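Local atomic coordinates of periplasmic binding protein/LacI transcriptional regulator (Burkholderia multivorans, PDB entry 4YLE), a protein that probably serves as the periplasmic solute-binding component of an ABC transporter, capturing a simple sugar for uptake into the cell. Residues S199-E204 with N211-A216; L227-G230 with M234-G237. All coordinates share one frame; numbering follows the deposited sequence.

Interaction 1 of 2, residues S199-E204 with N211-A216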
loop_
_atom_site.group_PDB
_atom_site.type_symbol
_atom_site.label_atom_id
_atom_site.label_comp_id
_atom_site.label_asym_id
_atom_site.label_seq_id
_atom_site.Cartn_x
_atom_site.Cartn_y
_atom_site.Cartn_z
ATOM N N SER A 199 -15.868 14.652 4.278
ATOM C CA SER A 199 -15.890 13.987 2.977
ATOM C C SER A 199 -14.873 12.854 2.954
ATOM O O SER A 199 -13.781 13.021 3.466
ATOM C CB SER A 199 -15.591 14.984 1.853
ATOM O OG SER A 199 -15.912 14.435 0.594
ATOM N N VAL A 200 -15.273 11.708 2.406
ATOM C CA VAL A 200 -14.349 10.602 2.166
ATOM C C VAL A 200 -14.605 10.137 0.749
ATOM O O VAL A 200 -15.726 9.740 0.434
ATOM C CB VAL A 200 -14.535 9.422 3.169
ATOM C CG1 VAL A 200 -13.547 8.289 2.879
ATOM C CG2 VAL A 200 -14.330 9.889 4.599
ATOM N N GLN A 201 -13.581 10.221 -0.102
ATOM C CA GLN A 201 -13.680 9.853 -1.506
ATOM C C GLN A 201 -12.401 9.180 -1.974
ATOM O O GLN A 201 -11.309 9.494 -1.509
ATOM C CB GLN A 201 -13.941 11.080 -2.378
ATOM C CG GLN A 201 -15.201 11.885 -2.015
ATOM C CD GLN A 201 -15.306 13.158 -2.820
ATOM O OE1 GLN A 201 -15.197 13.133 -4.047
ATOM N NE2 GLN A 201 -15.506 14.290 -2.134
ATOM N N SER A 202 -12.541 8.265 -2.913
ATOM C CA SER A 202 -11.375 7.535 -3.409
ATOM C C SER A 202 -10.670 8.249 -4.551
ATOM O O SER A 202 -11.281 8.637 -5.552
ATOM C CB SER A 202 -11.782 6.136 -3.865
ATOM O OG SER A 202 -10.667 5.435 -4.372
ATOM N N GLY A 203 -9.360 8.391 -4.390
ATOM C CA GLY A 203 -8.491 8.860 -5.440
ATOM C C GLY A 203 -7.755 7.698 -6.099
ATOM O O GLY A 203 -6.839 7.930 -6.871
ATOM N N GLU A 204 -8.174 6.477 -5.781
ATOM C CA GLU A 204 -7.727 5.230 -6.419
ATOM C C GLU A 204 -6.197 5.042 -6.480
ATOM O O GLU A 204 -5.688 4.399 -7.389
ATOM C CB GLU A 204 -8.310 5.148 -7.834
ATOM C CG GLU A 204 -9.822 4.927 -7.802
ATOM C CD GLU A 204 -10.436 5.112 -9.140
ATOM O OE1 GLU A 204 -9.856 4.592 -10.113
ATOM O OE2 GLU A 204 -11.482 5.789 -9.218
ATOM N N ASN A 211 -5.887 14.348 -7.159
ATOM C CA ASN A 211 -6.010 15.770 -7.445
ATOM C C ASN A 211 -7.452 16.139 -7.702
ATOM O O ASN A 211 -7.943 17.160 -7.194
ATOM C CB ASN A 211 -5.145 16.156 -8.651
ATOM C CG ASN A 211 -5.353 17.597 -9.079
ATOM O OD1 ASN A 211 -6.072 17.863 -10.036
ATOM N ND2 ASN A 211 -4.729 18.530 -8.364
ATOM N N ALA A 212 -8.152 15.328 -8.491
ATOM C CA ALA A 212 -9.534 15.659 -8.843
ATOM C C ALA A 212 -10.405 15.676 -7.598
ATOM O O ALA A 212 -11.207 16.601 -7.403
ATOM C CB ALA A 212 -10.102 14.677 -9.861
ATOM N N VAL A 213 -10.275 14.639 -6.771
ATOM C CA VAL A 213 -10.975 14.569 -5.478
ATOM C C VAL A 213 -10.648 15.713 -4.527
ATOM O O VAL A 213 -11.554 16.297 -3.941
ATOM C CB VAL A 213 -10.651 13.230 -4.790
ATOM C CG1 VAL A 213 -11.165 13.192 -3.334
ATOM C CG2 VAL A 213 -11.275 12.119 -5.613
ATOM N N ALA A 214 -9.367 16.012 -4.338
ATOM C CA ALA A 214 -8.954 17.110 -3.469
ATOM C C ALA A 214 -9.580 18.425 -3.944
ATOM O O ALA A 214 -10.065 19.236 -3.144
ATOM C CB ALA A 214 -7.428 17.226 -3.430
ATOM N N SER A 215 -9.564 18.634 -5.253
ATOM C CA SER A 215 -10.116 19.857 -5.832
ATOM C C SER A 215 -11.610 19.966 -5.581
ATOM O O SER A 215 -12.113 21.055 -5.258
ATOM C CB SER A 215 -9.812 19.908 -7.320
ATOM O OG SER A 215 -8.438 20.260 -7.515
ATOM N N ALA A 216 -12.314 18.848 -5.718
ATOM C CA ALA A 216 -13.736 18.823 -5.445
ATOM C C ALA A 216 -13.983 19.145 -3.974
ATOM O O ALA A 216 -14.895 19.900 -3.659
ATOM C CB ALA A 216 -14.340 17.476 -5.804
#
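Val213 lies across the end of strand 196-202, and its two methyl groups cover different parts of segment 199-204. CG1, anti to the helix backbone N (chi1 171°), rests on the near end of the Gln201 side chain, with Gln201 CB 3.6 Å from Val213 CG1. The other branch reaches the backbone where the strand gives way to a loop: Val213 CG2 sits 3.5 Å from Ser202 O and also touches Gly203 CA. No hydrogen bond spans the two segments, so their 172 Å² of buried surface comes from packing alone.

Gln201 and Val213 run past each other in opposite directions, and the amide approaches the valine only loosely, with Gln201 OE1 4.1 Å from Val213 CG1. That amide is fixed along its own strand: Gln201 NE2 donates to Ser199 OG over 2.8 Å, nearly straight at 171°, with the hydroxyl oxygen only 3° out of the amide plane.

Just past the strand, Glu204 N donates to Ser202 OG over 3.0 Å, forming an ST turn. The same hydroxyl is hydrogen-bonded to Gly172 O, linking this turn to the loop after strand 166-171. Val213 also touches Val170 of that strand, as expected for a helix laid across the sheet in the beta-alpha-beta crossover of a type I periplasmic binding protein domain.

Interaction 2 of 2, residues L227-G230 with M234-G237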
loop_
_atom_site.group_PDB
_atom_site.type_symbol
_atom_site.label_atom_id
_atom_site.label_comp_id
_atom_site.label_asym_id
_atom_site.label_seq_id
_atom_site.Cartn_x
_atom_site.Cartn_y
_atom_site.Cartn_z
ATOM N N LEU A 227 -6.386 17.831 4.234
ATOM C CA LEU A 227 -6.659 16.689 3.386
ATOM C C LEU A 227 -5.771 15.545 3.829
ATOM O O LEU A 227 -4.556 15.677 3.802
ATOM C CB LEU A 227 -6.368 17.025 1.936
ATOM C CG LEU A 227 -7.339 18.048 1.338
ATOM C CD1 LEU A 227 -6.721 18.850 0.176
ATOM C CD2 LEU A 227 -8.629 17.374 0.906
ATOM N N LEU A 228 -6.393 14.438 4.235
ATOM C CA LEU A 228 -5.657 13.289 4.731
ATOM C C LEU A 228 -5.676 12.235 3.627
ATOM O O LEU A 228 -6.750 11.714 3.292
ATOM C CB LEU A 228 -6.287 12.735 6.007
ATOM C CG LEU A 228 -6.353 13.633 7.247
ATOM C CD1 LEU A 228 -7.360 14.755 7.096
ATOM C CD2 LEU A 228 -6.676 12.783 8.468
ATOM N N CYS A 229 -4.509 11.924 3.068
ATOM C CA CYS A 229 -4.414 11.117 1.861
ATOM C C CYS A 229 -3.822 9.767 2.144
ATOM O O CYS A 229 -2.805 9.670 2.825
ATOM C CB CYS A 229 -3.575 11.819 0.800
ATOM S SG CYS A 229 -4.219 13.436 0.372
ATOM N N GLY A 230 -4.459 8.746 1.581
ATOM C CA GLY A 230 -4.078 7.370 1.794
ATOM C C GLY A 230 -2.716 6.957 1.231
ATOM O O GLY A 230 -2.160 5.938 1.625
HETATM N N MSE A 234 -1.392 10.319 -3.981
HETATM C CA MSE A 234 -2.615 11.106 -3.866
HETATM C C MSE A 234 -2.330 12.419 -3.166
HETATM O O MSE A 234 -2.946 13.441 -3.517
HETATM C CB MSE A 234 -3.693 10.322 -3.168
HETATM C CG MSE A 234 -4.275 9.279 -4.076
HETATM SE SE MSE A 234 -5.762 8.300 -3.363
HETATM C CE MSE A 234 -4.948 7.785 -1.680
ATOM N N ALA A 235 -1.406 12.410 -2.198
ATOM C CA ALA A 235 -1.010 13.637 -1.509
ATOM C C ALA A 235 -0.376 14.637 -2.471
ATOM O O ALA A 235 -0.625 15.825 -2.341
ATOM C CB ALA A 235 -0.072 13.340 -0.376
ATOM N N ILE A 236 0.426 14.157 -3.431
ATOM C CA ILE A 236 1.019 15.021 -4.453
ATOM C C ILE A 236 -0.106 15.653 -5.251
ATOM O O ILE A 236 -0.084 16.857 -5.524
ATOM C CB ILE A 236 1.984 14.227 -5.373
ATOM C CG1 ILE A 236 3.232 13.857 -4.574
ATOM C CG2 ILE A 236 2.328 15.008 -6.633
ATOM C CD1 ILE A 236 4.160 12.847 -5.278
ATOM N N GLY A 237 -1.106 14.858 -5.616
ATOM C CA GLY A 237 -2.290 15.406 -6.249
ATOM C C GLY A 237 -2.961 16.470 -5.404
ATOM O O GLY A 237 -3.323 17.559 -5.936
#
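Cys229 presses its short side chain against the first turn of helix 232-244, and the close packing is concentrated here. Its sulfur approaches the helix backbone itself, with Cys229 SG 3.7 Å from Ala235 CA. The beta carbon does the same, Cys229 CB lying 3.7 Å from Ala235 N. The beta carbons of Cys229 and Ala235 are 4.0 Å apart, and the CB of Met234 is only slightly more distant from that of Cys229. With SG anti to its own carbonyl carbon (chi1 -57°), the sulfur is set over the alanine; the distance of 4.1 Å from Cys229 SG to Met234 O is too long to suggest more than packing.

Met234, a selenomethionine, closes the other end. Its chain is extended as far as SE and then bends (chi3 -51°), which brings Met234 CE back to the strand terminus, 3.4 Å from Gly230 N and close to Gly230 CA as well. The strand, the tight connection and the helix are the opening of the beta-alpha-beta unit 226-229, 232-244, 252-254, in which a parallel strand ends and the next helix folds back over the sheet. Asn231 helps at the turn, its OD1 accepting from Met234 N. Gly230 is also about 7 Å from the bound unidentified ligand, and its O accepts a hydrogen bond from Arg182 NH1.

Farther along, the fit between the two segments is looser. Leu227 makes no contact with segment 234-237 and packs instead on Ala238 and Val242, farther along the helix. The CB of Ile236 points away from the strand; this partly exposed residue meets the loop residues Ile259, Ala261 and Ile262.

How the interactions relate
Interactions 1 and 2 follow one another along the chain and have centres about 8 Å apart. Both join a strand of the same four-stranded parallel sheet to the helix that follows it, on strands 196-202 and 226-229, which flank strand 166-171. Helices 207-220 and 232-244 lie side by side on one face of this sheet, linked by a probable hydrogen bond from Asn211 ND2 to Gly237 O of 3.0 Å. At the strand ends, Met234 SE packs 3.4 Å from Gly203 C; elsewhere, Leu227 meets Ala214 of helix 207-220. The bound unidentified ligand is nearer to Gly230 (about 7 Å) than to the Ser202 side chain (about 11 Å), consistent with the family's sugar-binding cleft between two lobes.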